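Local coordinates for enoyl-CoA hydratase carB homologue (PDB 5O34), which probably acts as a crotonase-family lyase on a CoA-type thioester or related substrate in the biosynthesis of the antibiotic thienamycin, at residues R196-R201 and L215-L220; D147-G152 and C206-A211; D130-V135 and C183-F188; Y163-E168 and L230-E235. One frame throughout, in Å; residues are numbered along the deposited sequence.

Contact 1 of 4, residues R196-R201 and L215-L220; sequences RTVMQR and LADGLL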
loop_
_atom_site.group_PDB
_atom_site.type_symbol
_atom_site.label_atom_id
_atom_site.label_comp_id
_atom_site.label_asym_id
_atom_site.label_seq_id
_atom_site.Cartn_x
_atom_site.Cartn_y
_atom_site.Cartn_z
ATOM N N ARG A 196 -3.077 -3.995 2.597
ATOM C CA ARG A 196 -3.123 -5.374 3.057
ATOM C C ARG A 196 -3.898 -5.580 4.377
ATOM O O ARG A 196 -4.742 -6.468 4.444
ATOM C CB ARG A 196 -1.675 -5.890 3.151
ATOM C CG ARG A 196 -1.536 -7.365 3.358
ATOM C CD ARG A 196 -0.136 -7.833 2.997
ATOM N NE ARG A 196 0.065 -9.231 3.372
ATOM C CZ ARG A 196 -0.295 -10.276 2.632
ATOM N NH1 ARG A 196 -0.874 -10.096 1.451
ATOM N NH2 ARG A 196 -0.079 -11.505 3.068
ATOM N N THR A 197 -3.601 -4.776 5.408
ATOM C CA THR A 197 -4.210 -4.830 6.743
ATOM C C THR A 197 -5.737 -4.646 6.673
ATOM O O THR A 197 -6.472 -5.480 7.217
ATOM C CB THR A 197 -3.520 -3.795 7.652
ATOM O OG1 THR A 197 -2.136 -4.095 7.688
ATOM C CG2 THR A 197 -4.063 -3.780 9.067
ATOM N N VAL A 198 -6.206 -3.571 5.991
ATOM C CA VAL A 198 -7.630 -3.286 5.819
ATOM C C VAL A 198 -8.281 -4.397 5.005
ATOM O O VAL A 198 -9.331 -4.897 5.402
ATOM C CB VAL A 198 -7.908 -1.861 5.274
ATOM C CG1 VAL A 198 -9.389 -1.668 4.937
ATOM C CG2 VAL A 198 -7.464 -0.811 6.294
ATOM N N MET A 199 -7.618 -4.846 3.934
ATOM C CA MET A 199 -8.106 -5.957 3.125
ATOM C C MET A 199 -8.390 -7.184 4.020
ATOM O O MET A 199 -9.500 -7.731 3.995
ATOM C CB MET A 199 -7.073 -6.303 2.042
ATOM C CG MET A 199 -7.471 -7.483 1.153
ATOM S SD MET A 199 -6.905 -9.108 1.727
ATOM C CE MET A 199 -5.083 -8.933 1.557
ATOM N N GLN A 200 -7.382 -7.583 4.823
ATOM C CA GLN A 200 -7.422 -8.744 5.720
ATOM C C GLN A 200 -8.480 -8.611 6.786
ATOM O O GLN A 200 -9.180 -9.582 7.066
ATOM C CB GLN A 200 -6.055 -8.986 6.338
ATOM C CG GLN A 200 -5.073 -9.625 5.361
ATOM C CD GLN A 200 -3.622 -9.488 5.771
ATOM O OE1 GLN A 200 -3.216 -8.595 6.531
ATOM N NE2 GLN A 200 -2.790 -10.338 5.224
ATOM N N ARG A 201 -8.635 -7.405 7.345
ATOM C CA ARG A 201 -9.656 -7.123 8.349
ATOM C C ARG A 201 -11.051 -7.306 7.713
ATOM O O ARG A 201 -11.902 -7.972 8.299
ATOM C CB ARG A 201 -9.502 -5.695 8.891
ATOM C CG ARG A 201 -8.334 -5.474 9.840
ATOM C CD ARG A 201 -8.202 -4.006 10.227
ATOM N NE ARG A 201 -9.414 -3.501 10.891
ATOM C CZ ARG A 201 -9.838 -2.237 10.844
ATOM N NH1 ARG A 201 -9.152 -1.323 10.168
ATOM N NH2 ARG A 201 -10.954 -1.883 11.469
ATOM N N LEU A 215 -13.338 6.144 4.697
ATOM C CA LEU A 215 -12.553 7.303 4.293
ATOM C C LEU A 215 -11.149 7.280 4.907
ATOM O O LEU A 215 -10.166 7.522 4.190
ATOM C CB LEU A 215 -13.293 8.613 4.641
ATOM C CG LEU A 215 -12.533 9.936 4.417
ATOM C CD1 LEU A 215 -12.255 10.200 2.932
ATOM C CD2 LEU A 215 -13.276 11.084 5.043
ATOM N N ALA A 216 -11.062 6.989 6.219
ATOM C CA ALA A 216 -9.799 6.917 6.964
ATOM C C ALA A 216 -8.870 5.839 6.376
ATOM O O ALA A 216 -7.682 6.100 6.153
ATOM C CB ALA A 216 -10.077 6.633 8.436
ATOM N N ASP A 217 -9.449 4.666 6.040
ATOM C CA ASP A 217 -8.752 3.496 5.510
ATOM C C ASP A 217 -8.418 3.543 4.004
ATOM O O ASP A 217 -7.610 2.730 3.556
ATOM C CB ASP A 217 -9.529 2.221 5.871
ATOM C CG ASP A 217 -9.539 1.934 7.377
ATOM O OD1 ASP A 217 -8.640 2.437 8.087
ATOM O OD2 ASP A 217 -10.422 1.178 7.839
ATOM N N GLY A 218 -8.953 4.513 3.264
ATOM C CA GLY A 218 -8.681 4.659 1.830
ATOM C C GLY A 218 -9.666 3.970 0.900
ATOM O O GLY A 218 -9.416 3.865 -0.297
ATOM N N LEU A 219 -10.792 3.502 1.423
ATOM C CA LEU A 219 -11.833 2.865 0.621
ATOM C C LEU A 219 -12.729 3.896 -0.069
ATOM O O LEU A 219 -13.337 3.600 -1.099
ATOM C CB LEU A 219 -12.635 1.897 1.475
ATOM C CG LEU A 219 -11.853 0.704 2.018
ATOM C CD1 LEU A 219 -12.630 0.011 3.096
ATOM C CD2 LEU A 219 -11.491 -0.256 0.915
ATOM N N LEU A 220 -12.799 5.112 0.505
ATOM C CA LEU A 220 -13.476 6.284 -0.059
ATOM C C LEU A 220 -12.435 7.380 -0.172
ATOM O O LEU A 220 -11.568 7.495 0.693
ATOM C CB LEU A 220 -14.649 6.775 0.809
ATOM C CG LEU A 220 -15.875 5.864 0.940
ATOM C CD1 LEU A 220 -16.903 6.493 1.845
ATOM C CD2 LEU A 220 -16.497 5.516 -0.413
#
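Val198 and Asp217 bring helix 196-205 and the end of helix 211-217 together, their CA atoms 6.9 Å apart, the nearest pair of the two segments. The second helix stops in a Schellman motif: Gly218 takes a positive phi of 93° and two bonds run back into the last turn. This is helix packing within the crotonase fold, and the return of the chain after the motif places Leu219 beside Asp217 against the same neighbour. Val198 presents both methyls. Its CG2 lies against the Asp217 carboxylate carbon, 3.6 Å from Asp217 CG, while Val198 CG1, anti to the backbone N (chi1 173°), meets Leu219 CD1 tip to tip at 4.1 Å. Beside the Val198 methyls, the Arg201 chain, bent at chi3, crosses the Asp217 side chain at about a right angle, with guanidinium and carboxylate planes 89° apart. Arg201 NH1 and Asp217 OD2 form only a long salt bridge, 3.6 Å, with no hydrogen bond between them; the stronger partner of OD2 is Trp209 NE1, which donates a hydrogen bond to it. Gly218 O accepts from Thr197 OG1 of the third subunit, tying the same turn into the trimer. Val198 CG1 also lies 4.0 Å from Asp217 CB.

Contact 2 of 4, residues D147-G152 and C206-A211; sequences DGYAIG and CDEWPA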
loop_
_atom_site.group_PDB
_atom_site.type_symbol
_atom_site.label_atom_id
_atom_site.label_comp_id
_atom_site.label_asym_id
_atom_site.label_seq_id
_atom_site.Cartn_x
_atom_site.Cartn_y
_atom_site.Cartn_z
ATOM N N ASP A 147 -24.260 6.036 -2.432
ATOM C CA ASP A 147 -25.271 6.571 -1.500
ATOM C C ASP A 147 -25.831 5.506 -0.569
ATOM O O ASP A 147 -26.685 5.799 0.272
ATOM C CB ASP A 147 -26.437 7.251 -2.248
ATOM C CG ASP A 147 -27.084 8.431 -1.513
ATOM O OD1 ASP A 147 -26.973 8.502 -0.265
ATOM O OD2 ASP A 147 -27.696 9.279 -2.183
ATOM N N GLY A 148 -25.359 4.281 -0.722
ATOM C CA GLY A 148 -25.817 3.186 0.113
ATOM C C GLY A 148 -24.794 2.087 0.208
ATOM O O GLY A 148 -23.589 2.339 0.190
ATOM N N TYR A 149 -25.278 0.867 0.308
ATOM C CA TYR A 149 -24.452 -0.319 0.376
ATOM C C TYR A 149 -23.667 -0.575 -0.925
ATOM O O TYR A 149 -24.201 -0.414 -2.022
ATOM C CB TYR A 149 -25.323 -1.531 0.697
ATOM C CG TYR A 149 -25.560 -1.769 2.169
ATOM C CD1 TYR A 149 -26.627 -1.165 2.832
ATOM C CD2 TYR A 149 -24.771 -2.667 2.883
ATOM C CE1 TYR A 149 -26.885 -1.430 4.179
ATOM C CE2 TYR A 149 -25.027 -2.952 4.223
ATOM C CZ TYR A 149 -26.081 -2.326 4.871
ATOM O OH TYR A 149 -26.320 -2.599 6.200
ATOM N N ALA A 150 -22.394 -0.960 -0.775
ATOM C CA ALA A 150 -21.475 -1.372 -1.837
ATOM C C ALA A 150 -20.904 -2.690 -1.302
ATOM O O ALA A 150 -20.062 -2.699 -0.400
ATOM C CB ALA A 150 -20.379 -0.327 -2.034
ATOM N N ILE A 151 -21.486 -3.798 -1.767
ATOM C CA ILE A 151 -21.192 -5.173 -1.346
ATOM C C ILE A 151 -20.598 -5.994 -2.514
ATOM O O ILE A 151 -20.994 -5.791 -3.664
ATOM C CB ILE A 151 -22.502 -5.827 -0.799
ATOM C CG1 ILE A 151 -23.184 -4.964 0.295
ATOM C CG2 ILE A 151 -22.285 -7.265 -0.308
ATOM C CD1 ILE A 151 -24.665 -5.366 0.595
ATOM N N GLY A 152 -19.687 -6.921 -2.188
ATOM C CA GLY A 152 -19.038 -7.839 -3.124
ATOM C C GLY A 152 -18.640 -7.248 -4.460
ATOM O O GLY A 152 -17.763 -6.372 -4.522
ATOM N N CYS A 206 -15.775 -9.865 7.858
ATOM C CA CYS A 206 -16.952 -9.612 7.019
ATOM C C CYS A 206 -17.830 -8.479 7.574
ATOM O O CYS A 206 -18.996 -8.358 7.209
ATOM C CB CYS A 206 -17.745 -10.885 6.744
ATOM S SG CYS A 206 -16.807 -12.139 5.843
ATOM N N ASP A 207 -17.224 -7.620 8.417
ATOM C CA ASP A 207 -17.836 -6.447 9.029
ATOM C C ASP A 207 -18.048 -5.366 7.991
ATOM O O ASP A 207 -17.363 -5.328 6.962
ATOM C CB ASP A 207 -16.936 -5.889 10.152
ATOM C CG ASP A 207 -16.910 -6.686 11.451
ATOM O OD1 ASP A 207 -17.587 -7.752 11.521
ATOM O OD2 ASP A 207 -16.218 -6.244 12.403
ATOM N N GLU A 208 -18.991 -4.471 8.282
ATOM C CA GLU A 208 -19.333 -3.349 7.427
ATOM C C GLU A 208 -18.428 -2.185 7.764
ATOM O O GLU A 208 -18.048 -2.000 8.919
ATOM C CB GLU A 208 -20.812 -2.963 7.586
ATOM C CG GLU A 208 -21.773 -4.109 7.278
ATOM C CD GLU A 208 -23.267 -3.824 7.371
ATOM O OE1 GLU A 208 -23.648 -2.736 7.862
ATOM O OE2 GLU A 208 -24.063 -4.704 6.972
ATOM N N TRP A 209 -18.056 -1.427 6.745
ATOM C CA TRP A 209 -17.207 -0.271 6.884
ATOM C C TRP A 209 -18.040 0.981 6.689
ATOM O O TRP A 209 -18.294 1.363 5.544
ATOM C CB TRP A 209 -16.031 -0.336 5.897
ATOM C CG TRP A 209 -14.714 -0.630 6.542
ATOM C CD1 TRP A 209 -13.653 0.212 6.640
ATOM C CD2 TRP A 209 -14.316 -1.854 7.175
ATOM N NE1 TRP A 209 -12.631 -0.393 7.326
ATOM C CE2 TRP A 209 -12.998 -1.673 7.643
ATOM C CE3 TRP A 209 -14.938 -3.098 7.377
ATOM C CZ2 TRP A 209 -12.290 -2.683 8.303
ATOM C CZ3 TRP A 209 -14.238 -4.095 8.042
ATOM C CH2 TRP A 209 -12.926 -3.884 8.489
ATOM N N PRO A 210 -18.478 1.630 7.796
ATOM C CA PRO A 210 -19.213 2.904 7.652
ATOM C C PRO A 210 -18.351 3.967 6.978
ATOM O O PRO A 210 -17.119 3.853 6.947
ATOM C CB PRO A 210 -19.596 3.292 9.091
ATOM C CG PRO A 210 -18.807 2.421 9.978
ATOM C CD PRO A 210 -18.259 1.262 9.214
ATOM N N ALA A 211 -19.023 4.976 6.390
ATOM C CA ALA A 211 -18.427 6.037 5.568
ATOM C C ALA A 211 -17.158 6.693 6.129
ATOM O O ALA A 211 -16.182 6.829 5.377
ATOM C CB ALA A 211 -19.465 7.099 5.247
#
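A polar surface contact between two side chains, Tyr149 and Glu208, spans the small sheet in which strand 171-173 lies between strand 149-151 and the weakly bonded strand 209-210. The two outer strands do not pair with each other, and their segments bury only 80 Å² in all. Glu208 has its CB directed toward the tyrosine and its chain extended beyond CG (chi2 -178°), which carries the carboxylate to the phenol end of the ring. OE2 lies at the ring edge in its plane, 3.4 Å from Tyr149 CE2, and the carboxylate plane is turned 86° from the ring. Glu208 OE2 also accepts a weak hydrogen bond from Tyr149 OH at 3.2 Å. Glu208 OE1 is 3.1 Å from Tyr149 OH. In this crotonase-family chain, the small sheet is separate from the larger one that holds strands 142-146 and 163-167. The middle strand also supplies the main partner of the acid: Arg171 NE forms a salt bridge with Glu208 OE1, and the Tyr149 side chain packs on Arg171 too. With Arg171 on OE1 and the tyrosine hydroxyl weakly on OE2, the carboxylate has a partner at each oxygen, which would favour its charged form and restrict its rotation.

Contact 3 of 4, residues D130-V135 and C183-F188; sequences DLYTTV and CNFGGF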
loop_
_atom_site.group_PDB
_atom_site.type_symbol
_atom_site.label_atom_id
_atom_site.label_comp_id
_atom_site.label_asym_id
_atom_site.label_seq_id
_atom_site.Cartn_x
_atom_site.Cartn_y
_atom_site.Cartn_z
ATOM N N ASP A 130 -13.244 -8.959 -17.635
ATOM C CA ASP A 130 -13.345 -8.023 -18.762
ATOM C C ASP A 130 -13.934 -6.686 -18.323
ATOM O O ASP A 130 -13.482 -5.651 -18.803
ATOM C CB ASP A 130 -14.107 -8.638 -19.958
ATOM C CG ASP A 130 -13.383 -9.781 -20.679
ATOM O OD1 ASP A 130 -12.340 -10.260 -20.158
ATOM O OD2 ASP A 130 -13.875 -10.216 -21.747
ATOM N N LEU A 131 -14.873 -6.705 -17.353
ATOM C CA LEU A 131 -15.449 -5.486 -16.791
ATOM C C LEU A 131 -14.419 -4.751 -15.926
ATOM O O LEU A 131 -14.181 -3.567 -16.168
ATOM C CB LEU A 131 -16.760 -5.757 -16.013
ATOM C CG LEU A 131 -17.371 -4.566 -15.229
ATOM C CD1 LEU A 131 -17.687 -3.391 -16.133
ATOM C CD2 LEU A 131 -18.603 -4.986 -14.464
ATOM N N TYR A 132 -13.771 -5.454 -14.962
ATOM C CA TYR A 132 -12.770 -4.821 -14.090
ATOM C C TYR A 132 -11.579 -4.277 -14.875
ATOM O O TYR A 132 -11.124 -3.165 -14.589
ATOM C CB TYR A 132 -12.301 -5.757 -12.964
ATOM C CG TYR A 132 -13.391 -6.290 -12.057
ATOM C CD1 TYR A 132 -14.587 -5.590 -11.873
ATOM C CD2 TYR A 132 -13.199 -7.450 -11.318
ATOM C CE1 TYR A 132 -15.582 -6.065 -11.017
ATOM C CE2 TYR A 132 -14.173 -7.916 -10.436
ATOM C CZ TYR A 132 -15.370 -7.231 -10.307
ATOM O OH TYR A 132 -16.356 -7.723 -9.494
ATOM N N THR A 133 -11.104 -5.032 -15.893
ATOM C CA THR A 133 -9.973 -4.599 -16.718
ATOM C C THR A 133 -10.310 -3.391 -17.575
ATOM O O THR A 133 -9.454 -2.512 -17.687
ATOM C CB THR A 133 -9.347 -5.737 -17.552
ATOM O OG1 THR A 133 -10.349 -6.413 -18.318
ATOM C CG2 THR A 133 -8.561 -6.734 -16.695
ATOM N N THR A 134 -11.541 -3.306 -18.146
ATOM C CA THR A 134 -11.913 -2.169 -19.009
ATOM C C THR A 134 -12.087 -0.880 -18.163
ATOM O O THR A 134 -11.460 0.131 -18.490
ATOM C CB THR A 134 -13.100 -2.499 -19.960
ATOM O OG1 THR A 134 -13.211 -1.479 -20.952
ATOM C CG2 THR A 134 -14.433 -2.606 -19.249
ATOM N N VAL A 135 -12.860 -0.935 -17.051
ATOM C CA VAL A 135 -13.082 0.209 -16.150
ATOM C C VAL A 135 -11.733 0.833 -15.721
ATOM O O VAL A 135 -11.606 2.056 -15.704
ATOM C CB VAL A 135 -13.974 -0.166 -14.931
ATOM C CG1 VAL A 135 -14.074 0.983 -13.923
ATOM C CG2 VAL A 135 -15.369 -0.587 -15.386
ATOM N N CYS A 183 -12.789 -15.126 -2.650
ATOM C CA CYS A 183 -12.623 -13.679 -2.775
ATOM C C CYS A 183 -11.248 -13.261 -3.325
ATOM O O CYS A 183 -10.562 -12.409 -2.749
ATOM C CB CYS A 183 -12.949 -12.979 -1.460
ATOM S SG CYS A 183 -13.307 -11.217 -1.645
ATOM N N ASN A 184 -10.882 -13.834 -4.480
ATOM C CA ASN A 184 -9.623 -13.567 -5.181
ATOM C C ASN A 184 -9.542 -12.120 -5.630
ATOM O O ASN A 184 -8.537 -11.457 -5.380
ATOM C CB ASN A 184 -9.465 -14.503 -6.392
ATOM C CG ASN A 184 -9.625 -15.958 -6.054
ATOM O OD1 ASN A 184 -10.724 -16.424 -5.737
ATOM N ND2 ASN A 184 -8.534 -16.698 -6.104
ATOM N N PHE A 185 -10.600 -11.641 -6.291
ATOM C CA PHE A 185 -10.711 -10.280 -6.794
ATOM C C PHE A 185 -10.805 -9.275 -5.656
ATOM O O PHE A 185 -10.071 -8.287 -5.658
ATOM C CB PHE A 185 -11.904 -10.160 -7.742
ATOM C CG PHE A 185 -11.612 -10.614 -9.149
ATOM C CD1 PHE A 185 -12.214 -11.757 -9.667
ATOM C CD2 PHE A 185 -10.723 -9.909 -9.955
ATOM C CE1 PHE A 185 -11.945 -12.177 -10.976
ATOM C CE2 PHE A 185 -10.459 -10.327 -11.261
ATOM C CZ PHE A 185 -11.061 -11.465 -11.761
ATOM N N GLY A 186 -11.658 -9.566 -4.677
ATOM C CA GLY A 186 -11.850 -8.720 -3.507
ATOM C C GLY A 186 -10.570 -8.515 -2.731
ATOM O O GLY A 186 -10.242 -7.384 -2.377
ATOM N N GLY A 187 -9.831 -9.603 -2.528
ATOM C CA GLY A 187 -8.542 -9.605 -1.852
ATOM C C GLY A 187 -7.534 -8.746 -2.582
ATOM O O GLY A 187 -6.912 -7.875 -1.969
ATOM N N PHE A 188 -7.408 -8.937 -3.912
ATOM C CA PHE A 188 -6.498 -8.129 -4.732
ATOM C C PHE A 188 -6.863 -6.631 -4.748
ATOM O O PHE A 188 -5.996 -5.781 -4.516
ATOM C CB PHE A 188 -6.400 -8.676 -6.166
ATOM C CG PHE A 188 -5.512 -7.820 -7.035
ATOM C CD1 PHE A 188 -4.128 -7.937 -6.971
ATOM C CD2 PHE A 188 -6.055 -6.848 -7.869
ATOM C CE1 PHE A 188 -3.306 -7.101 -7.721
ATOM C CE2 PHE A 188 -5.231 -6.016 -8.621
ATOM C CZ PHE A 188 -3.861 -6.137 -8.528
#
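Tyr132 and Phe185 are the closest backbone pair between helix 120-137 and the first turn of helix 184-194, yet their CA atoms are 9.3 Å apart, so the gap is spanned by rings. Both CB atoms are directed toward the partner helix, which gives the side chains their reach, and the two approach obliquely. The result is a T-shaped pair: the edge of Tyr132 is turned to the face of Phe185, with centroids 5.3 Å apart and planes at 75°. The touching edge is the CD2-CE2 side of the tyrosine. Tyr132 CD2 comes to 3.7 Å from Phe185 CD2, and Tyr132 CE2 stands over the phenylalanine face, offset toward its rim and 3.9 Å from Phe185 CG. Phe185 CG in turn lies in the plane of the tyrosine ring, at its edge. For Tyr132, a chi1 of -57°, with CG beside the backbone N, and a chi2 of -26° together set which edge of the ring is presented.

The pair belongs to the helical layer of the crotonase fold, where the joined helices are far apart in sequence. Helix 152-158 contributes Val153 and Ile157 against Tyr132, while helix 252-273 packs Ile266 and Ala270 on Phe185. Gln156 of helix 152-158 serves both aromatics: its side chain touches Phe185, and its NE2 makes a weak hydrogen bond with Tyr132 OH, giving the buried phenol a polar partner. Helix 184-194 begins after Cys183 at the N-cap position, and the bond from Gly187 N to Cys183 O at 2.9 Å closes the first turn of the helix, the one that carries Phe185.

Contact 4 of 4, residues Y163-E168 and L230-E235; sequences YRLGSE and LDRALE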
loop_
_atom_site.group_PDB
_atom_site.type_symbol
_atom_site.label_atom_id
_atom_site.label_comp_id
_atom_site.label_asym_id
_atom_site.label_seq_id
_atom_site.Cartn_x
_atom_site.Cartn_y
_atom_site.Cartn_z
ATOM N N TYR A 163 -11.944 7.606 -8.278
ATOM C CA TYR A 163 -12.421 8.415 -7.158
ATOM C C TYR A 163 -13.748 7.880 -6.672
ATOM O O TYR A 163 -14.709 7.817 -7.430
ATOM C CB TYR A 163 -12.547 9.898 -7.572
ATOM C CG TYR A 163 -12.402 10.913 -6.450
ATOM C CD1 TYR A 163 -11.232 11.656 -6.300
ATOM C CD2 TYR A 163 -13.467 11.197 -5.596
ATOM C CE1 TYR A 163 -11.113 12.632 -5.305
ATOM C CE2 TYR A 163 -13.356 12.163 -4.594
ATOM C CZ TYR A 163 -12.180 12.881 -4.456
ATOM O OH TYR A 163 -12.083 13.838 -3.474
ATOM N N ARG A 164 -13.789 7.462 -5.409
ATOM C CA ARG A 164 -15.006 6.958 -4.795
ATOM C C ARG A 164 -15.533 8.001 -3.822
ATOM O O ARG A 164 -14.864 8.367 -2.853
ATOM C CB ARG A 164 -14.767 5.601 -4.122
ATOM C CG ARG A 164 -14.396 4.509 -5.122
ATOM C CD ARG A 164 -13.954 3.223 -4.451
ATOM N NE ARG A 164 -12.672 3.349 -3.756
ATOM C CZ ARG A 164 -11.479 3.261 -4.333
ATOM N NH1 ARG A 164 -11.380 3.075 -5.645
ATOM N NH2 ARG A 164 -10.377 3.369 -3.606
ATOM N N LEU A 165 -16.709 8.530 -4.137
ATOM C CA LEU A 165 -17.390 9.531 -3.338
ATOM C C LEU A 165 -18.543 8.853 -2.625
ATOM O O LEU A 165 -19.417 8.257 -3.263
ATOM C CB LEU A 165 -17.868 10.664 -4.240
ATOM C CG LEU A 165 -18.542 11.863 -3.583
ATOM C CD1 LEU A 165 -17.574 12.650 -2.706
ATOM C CD2 LEU A 165 -19.112 12.765 -4.630
ATOM N N GLY A 166 -18.498 8.899 -1.301
ATOM C CA GLY A 166 -19.516 8.268 -0.483
ATOM C C GLY A 166 -20.376 9.248 0.282
ATOM O O GLY A 166 -19.897 10.302 0.712
ATOM N N SER A 167 -21.660 8.906 0.442
ATOM C CA SER A 167 -22.575 9.677 1.276
ATOM C C SER A 167 -22.331 9.122 2.687
ATOM O O SER A 167 -21.754 8.036 2.816
ATOM C CB SER A 167 -24.025 9.444 0.859
ATOM O OG SER A 167 -24.528 8.193 1.302
ATOM N N GLU A 168 -22.780 9.815 3.740
ATOM C CA GLU A 168 -22.558 9.260 5.075
ATOM C C GLU A 168 -23.471 8.026 5.359
ATOM O O GLU A 168 -23.336 7.391 6.407
ATOM C CB GLU A 168 -22.619 10.340 6.154
ATOM C CG GLU A 168 -21.262 11.022 6.329
ATOM C CD GLU A 168 -21.219 12.537 6.190
ATOM O OE1 GLU A 168 -20.176 13.060 5.732
ATOM O OE2 GLU A 168 -22.205 13.206 6.573
ATOM N N LEU A 230 -24.624 13.701 -5.434
ATOM C CA LEU A 230 -24.546 13.878 -6.887
ATOM C C LEU A 230 -23.984 15.258 -7.265
ATOM O O LEU A 230 -23.196 15.341 -8.202
ATOM C CB LEU A 230 -25.886 13.570 -7.564
ATOM C CG LEU A 230 -25.914 13.411 -9.093
ATOM C CD1 LEU A 230 -25.121 12.185 -9.549
ATOM C CD2 LEU A 230 -27.334 13.264 -9.577
ATOM N N ASP A 231 -24.306 16.304 -6.482
ATOM C CA ASP A 231 -23.791 17.670 -6.667
ATOM C C ASP A 231 -22.276 17.716 -6.614
ATOM O O ASP A 231 -21.641 18.338 -7.472
ATOM C CB ASP A 231 -24.364 18.608 -5.592
ATOM C CG ASP A 231 -25.827 18.880 -5.791
ATOM O OD1 ASP A 231 -26.303 18.711 -6.922
ATOM O OD2 ASP A 231 -26.483 19.333 -4.831
ATOM N N ARG A 232 -21.705 17.069 -5.589
ATOM C CA ARG A 232 -20.263 16.984 -5.397
ATOM C C ARG A 232 -19.650 16.134 -6.526
ATOM O O ARG A 232 -18.653 16.548 -7.118
ATOM C CB ARG A 232 -19.950 16.450 -3.982
ATOM C CG ARG A 232 -18.479 16.458 -3.565
ATOM C CD ARG A 232 -17.694 17.706 -3.922
ATOM N NE ARG A 232 -16.262 17.407 -3.940
ATOM C CZ ARG A 232 -15.354 18.073 -4.645
ATOM N NH1 ARG A 232 -15.717 19.092 -5.418
ATOM N NH2 ARG A 232 -14.077 17.722 -4.590
ATOM N N ALA A 233 -20.311 15.016 -6.890
ATOM C CA ALA A 233 -19.871 14.136 -7.983
ATOM C C ALA A 233 -19.732 14.899 -9.303
ATOM O O ALA A 233 -18.679 14.827 -9.943
ATOM C CB ALA A 233 -20.831 12.966 -8.139
ATOM N N LEU A 234 -20.752 15.704 -9.654
ATOM C CA LEU A 234 -20.769 16.499 -10.884
ATOM C C LEU A 234 -19.858 17.711 -10.814
ATOM O O LEU A 234 -19.270 18.075 -11.833
ATOM C CB LEU A 234 -22.198 16.872 -11.293
ATOM C CG LEU A 234 -23.196 15.699 -11.332
ATOM C CD1 LEU A 234 -24.594 16.178 -11.518
ATOM C CD2 LEU A 234 -22.804 14.631 -12.349
ATOM N N GLU A 235 -19.682 18.302 -9.614
ATOM C CA GLU A 235 -18.750 19.425 -9.419
ATOM C C GLU A 235 -17.322 18.916 -9.655
ATOM O O GLU A 235 -16.562 19.557 -10.381
ATOM C CB GLU A 235 -18.884 20.039 -8.011
ATOM C CG GLU A 235 -17.923 21.192 -7.759
ATOM C CD GLU A 235 -17.961 21.861 -6.397
ATOM O OE1 GLU A 235 -18.769 21.447 -5.530
ATOM O OE2 GLU A 235 -17.171 22.814 -6.201
#
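Leu165 reaches from strand 163-167 to helix 229-242, a strand-on-helix contact in the crotonase fold, in which the helix covers one face of the larger sheet. The CA atoms of Leu165 and Ala233 are 7.0 Å apart. From a CB directed toward the helix, the leucine places CG anti to its own backbone N (chi1 -177°), and chi2 of 66° then splits the two methyls between different partners. Leu165 CD1 lies 4.0 Å from Arg232 CG. Leu165 CD2 meets more atoms: Arg232 CB at 3.8 Å, Arg232 CG and Ala233 CB each at 3.9 Å, and Ala233 CA at 3.7 Å. The leucine and arginine side chains cross at about a right angle; the contacts are with Arg232 CB and CG, the aliphatic root of the chain. Arg232 itself is bent at chi2 (43°), and its guanidinium is occupied elsewhere. NE forms a salt bridge with Glu222 OE2 on strand 222-224, outermost in this chain's sheet, while Glu235 lies at the guanidinium edge, in its plane, and its OE1 makes a long ion pair with NH1. Val224 packs on both Leu165 and Arg232. The closest approach is between Leu165 CD2 and the helix backbone, 3.4 Å from Ala233 N.

Contacts 3 and 4 are buried, contact 1 is partly buried and contact 2 lies at the surface. Their chemistry follows: a ring pair between helices in 3, methyls on a helix backbone in 4, a mixture of apolar packing and a long ion pair in 1, and a weak phenol-carboxylate bond beside a salt bridge to Arg171 in 2. Strand 209-210 of contact 2 joins the two helices of contact 1. Helix 184-194 of contact 3 is followed by helix 196-205 of contact 1, and Met199 packs on Gly187 there. Arg164 in contact 4 donates from NE to Leu219 O of contact 1. Contacts 3 and 4 lie on opposite sides of the chain's centre, about 22 Å apart between centres.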